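Local atomic coordinates of phage related exonuclease (Haemophilus somnus 129PT, PDB entry 3K93), a protein that probably degrades DNA as a phage-type exonuclease, apparently of the PD-(D/E)XK superfamily, and binds a sodium ion in this crystal. Residues D111-W116 / A153-V158; V10-L15 / Q142-L147; S39-M44 / Q212-Q217. All coordinates share one frame; numbering follows the deposited sequence.

Contact 1: residues D111-W116 / A153-V158; sequences DTKCSW and AQIDFV. With NA (sodium ion), chain B.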
loop_
_atom_site.group_PDB
_atom_site.type_symbol
_atom_site.label_atom_id
_atom_site.label_comp_id
_atom_site.label_asym_id
_atom_site.label_seq_id
_atom_site.Cartn_x
_atom_site.Cartn_y
_atom_site.Cartn_z
ATOM N N ASP A 111 -7.049 -20.106 -20.872
ATOM C CA ASP A 111 -6.007 -19.828 -19.916
ATOM C C ASP A 111 -6.478 -20.213 -18.491
ATOM O O ASP A 111 -7.574 -19.830 -18.058
ATOM C CB ASP A 111 -5.634 -18.338 -19.948
ATOM C CG ASP A 111 -4.244 -18.080 -19.372
ATOM O OD1 ASP A 111 -4.117 -18.040 -18.124
ATOM O OD2 ASP A 111 -3.250 -17.972 -20.146
ATOM N N THR A 112 -5.649 -20.967 -17.778
ATOM C CA THR A 112 -5.947 -21.384 -16.434
ATOM C C THR A 112 -5.243 -20.449 -15.425
ATOM O O THR A 112 -4.052 -20.157 -15.566
ATOM C CB THR A 112 -5.464 -22.820 -16.191
ATOM O OG1 THR A 112 -4.054 -22.896 -16.434
ATOM C CG2 THR A 112 -6.206 -23.824 -17.069
ATOM N N LYS A 113 -5.977 -19.986 -14.422
ATOM C CA LYS A 113 -5.430 -19.181 -13.348
ATOM C C LYS A 113 -5.716 -19.926 -12.035
ATOM O O LYS A 113 -6.870 -20.037 -11.622
ATOM C CB LYS A 113 -6.109 -17.807 -13.327
ATOM C CG LYS A 113 -6.104 -17.087 -14.710
ATOM C CD LYS A 113 -4.719 -16.641 -15.103
ATOM C CE LYS A 113 -4.783 -15.801 -16.370
ATOM N NZ LYS A 113 -3.446 -15.513 -16.908
ATOM N N CYS A 114 -4.649 -20.421 -11.398
ATOM C CA CYS A 114 -4.756 -21.234 -10.181
ATOM C C CYS A 114 -4.742 -20.340 -8.971
ATOM O O CYS A 114 -3.695 -19.941 -8.525
ATOM C CB CYS A 114 -3.579 -22.226 -10.101
ATOM S SG CYS A 114 -3.739 -23.538 -11.318
ATOM N N SER A 115 -5.913 -20.031 -8.434
ATOM C CA SER A 115 -6.019 -19.164 -7.263
ATOM C C SER A 115 -5.265 -19.714 -6.038
ATOM O O SER A 115 -5.201 -20.939 -5.825
ATOM C CB SER A 115 -7.482 -18.967 -6.900
ATOM O OG SER A 115 -8.240 -18.583 -8.042
ATOM N N TRP A 116 -4.702 -18.815 -5.248
ATOM C CA TRP A 116 -4.033 -19.217 -4.021
ATOM C C TRP A 116 -4.980 -19.800 -2.954
ATOM O O TRP A 116 -4.750 -20.908 -2.425
ATOM C CB TRP A 116 -3.253 -18.036 -3.429
ATOM C CG TRP A 116 -2.552 -18.369 -2.175
ATOM C CD1 TRP A 116 -2.877 -17.937 -0.920
ATOM C CD2 TRP A 116 -1.415 -19.242 -2.021
ATOM N NE1 TRP A 116 -2.015 -18.479 -0.001
ATOM C CE2 TRP A 116 -1.108 -19.282 -0.644
ATOM C CE3 TRP A 116 -0.622 -19.976 -2.915
ATOM C CZ2 TRP A 116 -0.025 -20.029 -0.127
ATOM C CZ3 TRP A 116 0.469 -20.732 -2.410
ATOM C CH2 TRP A 116 0.743 -20.760 -1.028
ATOM N N ALA A 153 -11.472 -16.149 -26.121
ATOM C CA ALA A 153 -10.621 -16.636 -25.041
ATOM C C ALA A 153 -11.524 -16.876 -23.836
ATOM O O ALA A 153 -12.520 -16.169 -23.647
ATOM C CB ALA A 153 -9.524 -15.590 -24.667
ATOM N N GLN A 154 -11.180 -17.878 -23.045
ATOM C CA GLN A 154 -11.872 -18.147 -21.829
ATOM C C GLN A 154 -10.863 -18.297 -20.720
ATOM O O GLN A 154 -9.963 -19.102 -20.821
ATOM C CB GLN A 154 -12.728 -19.411 -21.997
ATOM C CG GLN A 154 -13.844 -19.256 -23.019
ATOM C CD GLN A 154 -14.645 -20.492 -23.157
ATOM O OE1 GLN A 154 -14.697 -21.295 -22.244
ATOM N NE2 GLN A 154 -15.275 -20.673 -24.305
ATOM N N ILE A 155 -11.010 -17.501 -19.670
ATOM C CA ILE A 155 -10.094 -17.531 -18.535
ATOM C C ILE A 155 -10.766 -18.406 -17.505
ATOM O O ILE A 155 -11.840 -18.071 -17.010
ATOM C CB ILE A 155 -9.876 -16.127 -17.947
ATOM C CG1 ILE A 155 -9.333 -15.168 -18.995
ATOM C CG2 ILE A 155 -8.949 -16.172 -16.751
ATOM C CD1 ILE A 155 -9.580 -13.691 -18.657
ATOM N N ASP A 156 -10.160 -19.548 -17.223
ATOM C CA ASP A 156 -10.638 -20.480 -16.190
ATOM C C ASP A 156 -9.901 -20.201 -14.867
ATOM O O ASP A 156 -8.745 -20.606 -14.688
ATOM C CB ASP A 156 -10.331 -21.919 -16.620
ATOM C CG ASP A 156 -11.322 -22.476 -17.657
ATOM O OD1 ASP A 156 -12.334 -21.819 -18.026
ATOM O OD2 ASP A 156 -11.085 -23.624 -18.073
ATOM N N PHE A 157 -10.552 -19.482 -13.959
ATOM C CA PHE A 157 -10.081 -19.321 -12.592
ATOM C C PHE A 157 -10.433 -20.625 -11.878
ATOM O O PHE A 157 -11.602 -20.994 -11.836
ATOM C CB PHE A 157 -10.800 -18.171 -11.908
ATOM C CG PHE A 157 -10.436 -16.840 -12.449
ATOM C CD1 PHE A 157 -9.268 -16.223 -12.054
ATOM C CD2 PHE A 157 -11.255 -16.189 -13.337
ATOM C CE1 PHE A 157 -8.926 -14.987 -12.552
ATOM C CE2 PHE A 157 -10.912 -14.943 -13.830
ATOM C CZ PHE A 157 -9.754 -14.356 -13.454
ATOM N N VAL A 158 -9.406 -21.290 -11.321
ATOM C CA VAL A 158 -9.548 -22.595 -10.697
ATOM C C VAL A 158 -8.884 -22.628 -9.320
ATOM O O VAL A 158 -7.731 -22.176 -9.150
ATOM C CB VAL A 158 -8.982 -23.700 -11.599
ATOM C CG1 VAL A 158 -9.863 -23.868 -12.827
ATOM C CG2 VAL A 158 -7.559 -23.391 -12.005
HETATM NA NA NA B . -2.279 -19.427 -17.022
HETATM O O HOH W 1 -1.025 -17.659 -18.515
HETATM O O HOH W 2 -5.804 -23.084 -7.513
HETATM O O HOH W 3 -0.738 -21.545 -16.631
HETATM O O HOH W 4 -1.430 -18.120 -15.300
#
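Asp111 ties strand 108-114 to strand 152-158 through both ends of its backbone: its N donates to Gln154 O at 3.1 Å, and its O accepts from Asp156 N at 2.7 Å. The side chain leaves on the face that Ile155 shares. With CG anti to the backbone N (chi1 -159°), the carboxylate reaches the sodium ion; OD1 binds the metal, while OD2 accepts a hydrogen bond from a water that is itself a metal ligand. Thr112 bonds the sodium through its backbone O, 2.4 Å away. Its side chain points to the other face, beside that of Asp156, where Ala71 and Ser75 of helix 68-79 lie against it; the Asp156 carboxylate is held there by Thr191 and Arg79. Lys113 resumes the ladder, its N donating to Asp156 O at 2.8 Å and its O receiving Val158 N in a nearly straight bond (172°). Its CG, beside the backbone N, meets Ile155 CG2 at 3.6 Å, while CB meets Phe157 CD1 obliquely at 3.8 Å. A bend at chi2 then turns the rest of the chain back over Asp111, where NZ forms a weakly hydrogen-bonded salt bridge with Asp111 OD1, at 2.9 Å, and a bond to Gln140. Cys114 returns to the face of Thr112. Ser115 closes the ladder with a more bent bond from its N to Val158 O (141°), and one water bridges Ser115 O and Val158 O. Parallel pairing thus fixes two successive metal ligands, and Asp100 supplies a third protein ligand. The Asp-Thr-Lys run following Asp100 is consistent with the PD-(D/E)XK nuclease signature, in which the sodium probably occupies the place of a catalytic divalent ion.

Contact 2: residues V10-L15 / Q142-L147; sequences VRCSSL and QGYMWL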
loop_
_atom_site.group_PDB
_atom_site.type_symbol
_atom_site.label_atom_id
_atom_site.label_comp_id
_atom_site.label_asym_id
_atom_site.label_seq_id
_atom_site.Cartn_x
_atom_site.Cartn_y
_atom_site.Cartn_z
ATOM N N VAL A 10 6.932 -7.078 -25.873
ATOM C CA VAL A 10 6.267 -7.167 -24.585
ATOM C C VAL A 10 5.546 -8.501 -24.430
ATOM O O VAL A 10 4.766 -8.892 -25.292
ATOM C CB VAL A 10 5.294 -5.968 -24.359
ATOM C CG1 VAL A 10 4.577 -6.128 -23.017
ATOM C CG2 VAL A 10 6.037 -4.647 -24.395
ATOM N N ARG A 11 5.817 -9.221 -23.342
ATOM C CA ARG A 11 5.065 -10.457 -23.054
ATOM C C ARG A 11 3.559 -10.179 -22.900
ATOM O O ARG A 11 3.158 -9.143 -22.363
ATOM C CB ARG A 11 5.565 -11.120 -21.775
ATOM C CG ARG A 11 7.042 -11.599 -21.767
ATOM C CD ARG A 11 7.332 -12.579 -20.550
ATOM N NE ARG A 11 7.641 -11.889 -19.295
ATOM C CZ ARG A 11 7.623 -12.462 -18.075
ATOM N N CYS A 12 2.719 -11.096 -23.377
ATOM C CA CYS A 12 1.282 -10.914 -23.264
ATOM C C CYS A 12 0.864 -10.692 -21.788
ATOM O O CYS A 12 0.015 -9.855 -21.517
ATOM C CB CYS A 12 0.524 -12.087 -23.854
ATOM S SG CYS A 12 0.543 -12.165 -25.643
ATOM N N SER A 13 1.488 -11.437 -20.868
ATOM C CA SER A 13 1.259 -11.312 -19.434
ATOM C C SER A 13 1.661 -9.975 -18.825
ATOM O O SER A 13 1.172 -9.634 -17.752
ATOM C CB SER A 13 1.956 -12.458 -18.686
ATOM O OG SER A 13 3.357 -12.379 -18.853
ATOM N N SER A 14 2.478 -9.181 -19.523
ATOM C CA SER A 14 2.850 -7.864 -19.035
ATOM C C SER A 14 2.195 -6.748 -19.780
ATOM O O SER A 14 2.498 -5.611 -19.496
ATOM C CB SER A 14 4.371 -7.614 -19.130
ATOM O OG SER A 14 5.129 -8.656 -18.543
ATOM N N LEU A 15 1.329 -7.034 -20.741
ATOM C CA LEU A 15 0.733 -5.962 -21.541
ATOM C C LEU A 15 -0.112 -5.001 -20.708
ATOM O O LEU A 15 -0.206 -3.823 -21.032
ATOM C CB LEU A 15 -0.154 -6.516 -22.659
ATOM C CG LEU A 15 0.471 -7.035 -23.925
ATOM C CD1 LEU A 15 -0.597 -7.771 -24.735
ATOM C CD2 LEU A 15 1.129 -5.866 -24.736
ATOM N N GLN A 142 -6.254 -10.846 -25.338
ATOM C CA GLN A 142 -6.310 -10.208 -26.654
ATOM C C GLN A 142 -4.990 -10.430 -27.377
ATOM O O GLN A 142 -4.981 -10.649 -28.580
ATOM C CB GLN A 142 -6.605 -8.725 -26.583
ATOM C CG GLN A 142 -7.932 -8.392 -25.988
ATOM C CD GLN A 142 -9.114 -8.706 -26.884
ATOM O OE1 GLN A 142 -8.966 -9.030 -28.075
ATOM N NE2 GLN A 142 -10.300 -8.583 -26.318
ATOM N N GLY A 143 -3.901 -10.404 -26.619
ATOM C CA GLY A 143 -2.580 -10.679 -27.144
ATOM C C GLY A 143 -2.457 -12.108 -27.626
ATOM O O GLY A 143 -1.915 -12.334 -28.713
ATOM N N TYR A 144 -2.980 -13.085 -26.863
ATOM C CA TYR A 144 -2.951 -14.464 -27.365
ATOM C C TYR A 144 -3.857 -14.664 -28.579
ATOM O O TYR A 144 -3.525 -15.435 -29.491
ATOM C CB TYR A 144 -3.355 -15.466 -26.286
ATOM C CG TYR A 144 -2.438 -15.576 -25.068
ATOM C CD1 TYR A 144 -1.072 -15.469 -25.187
ATOM C CD2 TYR A 144 -2.957 -15.874 -23.810
ATOM C CE1 TYR A 144 -0.234 -15.595 -24.112
ATOM C CE2 TYR A 144 -2.111 -15.998 -22.696
ATOM C CZ TYR A 144 -0.743 -15.863 -22.868
ATOM O OH TYR A 144 0.138 -15.968 -21.813
HETATM N N MSE A 145 -5.027 -14.036 -28.588
HETATM C CA MSE A 145 -5.941 -14.200 -29.711
HETATM C C MSE A 145 -5.307 -13.628 -30.988
HETATM O O MSE A 145 -5.520 -14.137 -32.091
HETATM C CB MSE A 145 -7.297 -13.544 -29.437
HETATM C CG MSE A 145 -8.160 -14.331 -28.493
HETATM SE SE MSE A 145 -9.937 -13.614 -28.281
HETATM C CE MSE A 145 -9.661 -12.277 -26.872
ATOM N N TRP A 146 -4.527 -12.570 -30.825
ATOM C CA TRP A 146 -3.808 -11.951 -31.936
ATOM C C TRP A 146 -2.752 -12.919 -32.470
ATOM O O TRP A 146 -2.741 -13.214 -33.635
ATOM C CB TRP A 146 -3.145 -10.668 -31.470
ATOM C CG TRP A 146 -2.545 -9.902 -32.520
ATOM C CD1 TRP A 146 -2.754 -10.024 -33.882
ATOM C CD2 TRP A 146 -1.638 -8.835 -32.352
ATOM N NE1 TRP A 146 -2.020 -9.097 -34.549
ATOM C CE2 TRP A 146 -1.319 -8.353 -33.637
ATOM C CE3 TRP A 146 -1.051 -8.235 -31.235
ATOM C CZ2 TRP A 146 -0.460 -7.297 -33.831
ATOM C CZ3 TRP A 146 -0.212 -7.194 -31.422
ATOM C CH2 TRP A 146 0.092 -6.727 -32.709
ATOM N N LEU A 147 -1.943 -13.472 -31.571
ATOM C CA LEU A 147 -0.870 -14.367 -31.952
ATOM C C LEU A 147 -1.351 -15.683 -32.501
ATOM O O LEU A 147 -0.649 -16.285 -33.302
ATOM C CB LEU A 147 0.065 -14.629 -30.767
ATOM C CG LEU A 147 0.979 -13.502 -30.333
ATOM C CD1 LEU A 147 1.574 -13.801 -28.966
ATOM C CD2 LEU A 147 2.113 -13.286 -31.361
#
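Cys12 turns its side chain from the end of strand 10-11 onto helix 137-148, and nearly all of the contact can be read along its two atoms. CB comes first, lying obliquely to the ring of Tyr144, with CE1 at 3.6 Å and CD1 and CZ a little farther off. From there SG swings beside the backbone N (chi1 -73°) and points into the angle between Tyr144 and the helix backbone. At this tip the sulfur has three neighbours. It sits 3.6 Å from Gly143 C, an approach to the main chain that is possible because glycine puts no side chain in the way. It lies 3.7 Å from Tyr144 CD1, in a sulfur-aromatic contact that is oblique to the ring, with SG 4.5 Å from the ring centroid and 48° off the normal. It also meets Leu147 CD1, one turn of helix beyond Gly143, at 3.8 Å. Leu15 adds a looser touch, its CD1 being 4.3 Å from Gly143 CA; a turn in which Leu15 N bonds to Cys12 O brings both side chains to the same helix. The junction is buried and apolar, and the polar end of Tyr144 is engaged elsewhere, its OH bonding Gln140 NE2 one turn earlier in the helix. Behind Cys12, backbone bonds to Thr96 join this segment to strand 95-97, which helix 137-148 also touches through Trp146 on Ile95. Gln140 and Tyr144, spaced by four residues on a helix beside the metal site, are consistent with the QhXXY motif seen in RecB-like members of the PD-(D/E)XK superfamily; the Tyr144 side chain is about 6 Å from the sodium ion.

Contact 3: residues S39-M44 / Q212-Q217; sequences SAVREM and QKYYDQ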
loop_
_atom_site.group_PDB
_atom_site.type_symbol
_atom_site.label_atom_id
_atom_site.label_comp_id
_atom_site.label_asym_id
_atom_site.label_seq_id
_atom_site.Cartn_x
_atom_site.Cartn_y
_atom_site.Cartn_z
ATOM N N SER A 39 7.426 3.284 -16.020
ATOM C CA SER A 39 8.032 2.564 -14.928
ATOM C C SER A 39 8.195 1.066 -15.298
ATOM O O SER A 39 9.255 0.477 -15.071
ATOM C CB SER A 39 7.200 2.751 -13.660
ATOM O OG SER A 39 7.744 1.964 -12.633
ATOM N N ALA A 40 7.185 0.472 -15.921
ATOM C CA ALA A 40 7.299 -0.916 -16.371
ATOM C C ALA A 40 8.375 -1.093 -17.455
ATOM O O ALA A 40 9.131 -2.068 -17.441
ATOM C CB ALA A 40 5.932 -1.458 -16.860
ATOM N N VAL A 41 8.437 -0.167 -18.405
ATOM C CA VAL A 41 9.428 -0.254 -19.475
ATOM C C VAL A 41 10.870 -0.115 -18.911
ATOM O O VAL A 41 11.800 -0.747 -19.385
ATOM C CB VAL A 41 9.158 0.817 -20.596
ATOM C CG1 VAL A 41 10.321 0.818 -21.646
ATOM C CG2 VAL A 41 7.732 0.539 -21.280
ATOM N N ARG A 42 11.040 0.683 -17.873
ATOM C CA ARG A 42 12.358 0.767 -17.216
ATOM C C ARG A 42 12.768 -0.563 -16.604
ATOM O O ARG A 42 13.944 -0.903 -16.610
ATOM C CB ARG A 42 12.329 1.791 -16.103
ATOM C CG ARG A 42 12.362 3.215 -16.579
ATOM C CD ARG A 42 11.995 4.106 -15.396
ATOM N NE ARG A 42 11.617 5.391 -15.881
ATOM C CZ ARG A 42 10.798 6.220 -15.288
ATOM N NH1 ARG A 42 10.249 5.928 -14.116
ATOM N NH2 ARG A 42 10.550 7.383 -15.866
ATOM N N GLU A 43 11.810 -1.291 -16.042
ATOM C CA GLU A 43 12.132 -2.593 -15.466
ATOM C C GLU A 43 12.564 -3.563 -16.563
ATOM O O GLU A 43 13.487 -4.393 -16.370
ATOM C CB GLU A 43 10.948 -3.184 -14.712
ATOM C CG GLU A 43 10.576 -2.433 -13.466
ATOM C CD GLU A 43 9.372 -3.046 -12.708
ATOM O OE1 GLU A 43 8.568 -3.759 -13.314
ATOM O OE2 GLU A 43 9.232 -2.777 -11.503
HETATM N N MSE A 44 11.909 -3.458 -17.709
HETATM C CA MSE A 44 12.251 -4.294 -18.849
HETATM C C MSE A 44 13.630 -3.896 -19.347
HETATM O O MSE A 44 14.436 -4.770 -19.628
HETATM C CB MSE A 44 11.200 -4.160 -19.971
HETATM C CG MSE A 44 9.797 -4.693 -19.575
HETATM SE SE MSE A 44 8.379 -4.032 -20.792
HETATM C CE MSE A 44 6.829 -4.521 -19.754
ATOM N N GLN A 212 8.305 0.738 -27.133
ATOM C CA GLN A 212 9.565 0.350 -27.781
ATOM C C GLN A 212 10.433 1.592 -28.062
ATOM O O GLN A 212 11.666 1.528 -27.927
ATOM C CB GLN A 212 9.298 -0.380 -29.110
ATOM C CG GLN A 212 8.609 -1.758 -28.956
ATOM C CD GLN A 212 8.166 -2.341 -30.280
ATOM O OE1 GLN A 212 7.780 -1.606 -31.199
ATOM N NE2 GLN A 212 8.245 -3.665 -30.410
ATOM N N LYS A 213 9.799 2.707 -28.449
ATOM C CA LYS A 213 10.536 3.932 -28.651
ATOM C C LYS A 213 11.127 4.423 -27.345
ATOM O O LYS A 213 12.279 4.811 -27.325
ATOM C CB LYS A 213 9.696 5.024 -29.306
ATOM C CG LYS A 213 9.337 4.700 -30.758
ATOM C CD LYS A 213 8.550 5.851 -31.451
ATOM C CE LYS A 213 7.972 5.415 -32.841
ATOM N NZ LYS A 213 8.953 5.607 -33.917
ATOM N N TYR A 214 10.349 4.416 -26.269
ATOM C CA TYR A 214 10.864 4.810 -24.963
ATOM C C TYR A 214 12.009 3.887 -24.518
ATOM O O TYR A 214 13.079 4.339 -24.132
ATOM C CB TYR A 214 9.719 4.838 -23.916
ATOM C CG TYR A 214 10.161 5.288 -22.556
ATOM C CD1 TYR A 214 10.667 6.558 -22.343
ATOM C CD2 TYR A 214 10.032 4.452 -21.458
ATOM C CE1 TYR A 214 11.102 6.958 -21.075
ATOM C CE2 TYR A 214 10.436 4.853 -20.191
ATOM C CZ TYR A 214 10.980 6.082 -20.018
ATOM O OH TYR A 214 11.353 6.425 -18.766
ATOM N N TYR A 215 11.784 2.588 -24.613
ATOM C CA TYR A 215 12.827 1.592 -24.333
ATOM C C TYR A 215 14.134 1.897 -25.081
ATOM O O TYR A 215 15.205 1.884 -24.475
ATOM C CB TYR A 215 12.280 0.187 -24.695
ATOM C CG TYR A 215 13.245 -1.002 -24.625
ATOM C CD1 TYR A 215 14.072 -1.315 -25.693
ATOM C CD2 TYR A 215 13.310 -1.815 -23.486
ATOM C CE1 TYR A 215 14.962 -2.419 -25.630
ATOM C CE2 TYR A 215 14.176 -2.923 -23.419
ATOM C CZ TYR A 215 14.983 -3.225 -24.509
ATOM O OH TYR A 215 15.818 -4.294 -24.477
ATOM N N ASP A 216 14.053 2.163 -26.387
ATOM C CA ASP A 216 15.252 2.444 -27.181
ATOM C C ASP A 216 16.042 3.659 -26.644
ATOM O O ASP A 216 17.290 3.685 -26.654
ATOM C CB ASP A 216 14.867 2.710 -28.648
ATOM C CG ASP A 216 14.385 1.429 -29.390
ATOM O OD1 ASP A 216 14.638 0.305 -28.909
ATOM O OD2 ASP A 216 13.765 1.565 -30.464
ATOM N N GLN A 217 15.299 4.666 -26.208
ATOM C CA GLN A 217 15.860 5.847 -25.599
ATOM C C GLN A 217 16.565 5.460 -24.291
ATOM O O GLN A 217 17.626 5.965 -24.006
ATOM C CB GLN A 217 14.719 6.876 -25.384
ATOM C CG GLN A 217 14.998 8.076 -24.490
ATOM C CD GLN A 217 13.705 8.910 -24.225
ATOM O OE1 GLN A 217 12.864 9.075 -25.136
ATOM N NE2 GLN A 217 13.547 9.413 -22.979
#
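Val41 projects from helix 35-50 between two consecutive tyrosines of helix 198-221. Its CG1, anti to the backbone N, touches Tyr214 CD2 at 3.7 Å and Tyr215 CB at the same distance, so one methyl serves both residues. The tyrosines turn different parts to it. Val41 CB lies in the plane of the Tyr214 ring at its edge while CG1 meets CD2 obliquely, whereas Tyr215 offers its stem first and has its own ring edge-on to Val41 and to the backbone at Met44, where Met44 C is 4.2 Å from Tyr215 CE2. The rings diverge from there: the Tyr214 hydroxyl ends beside Arg42, and Tyr215 runs the other way to bond Asp48 through its OH. Arg42 starts out to one side of the contact, but its chain, extended from CG to NE, brings the guanidinium to the phenol. NE donates to Tyr214 OH at 3.1 Å in a bent bond, the oxygen standing 22° out of the guanidinium plane. The two planes are 62° apart, and the phenol oxygen sits at the guanidinium edge, so the groups do not stack. Tyr214 OH has a second hydrogen-bond partner, Asp126 of the second subunit, which also makes a long, weak ion pair with Arg42. The axes of segments 39-44 and 212-217 pass 9.6 Å apart and cross at -53°, near the value of a common ridges-into-grooves class. The outcome is a helix-helix junction with an apolar valine-tyrosine centre and a polar side that continues into the subunit interface.

All three contacts are largely buried, but they lie at different depths. Contacts 1 and 2 are near the centre of the chain and touch directly, Asp111 OD2 packing on Tyr144 CE2 at 3.4 Å; helix 137-148 of contact 2 leads straight into strand 152-158 of contact 1. Contact 3 lies farther out, its centre about 29 Å from that of contact 1, yet it meets contact 2 through the selenomethionine Met44, whose CE packs on Ser14 and Val10. The chemistry shifts accordingly: backbone pairing and metal coordination in 111-116/153-158, sulfur and apolar packing in 10-15/142-147, and apolar aromatic packing with an arginine-tyrosine hydrogen bond beside a neighbouring subunit in 39-44/212-217.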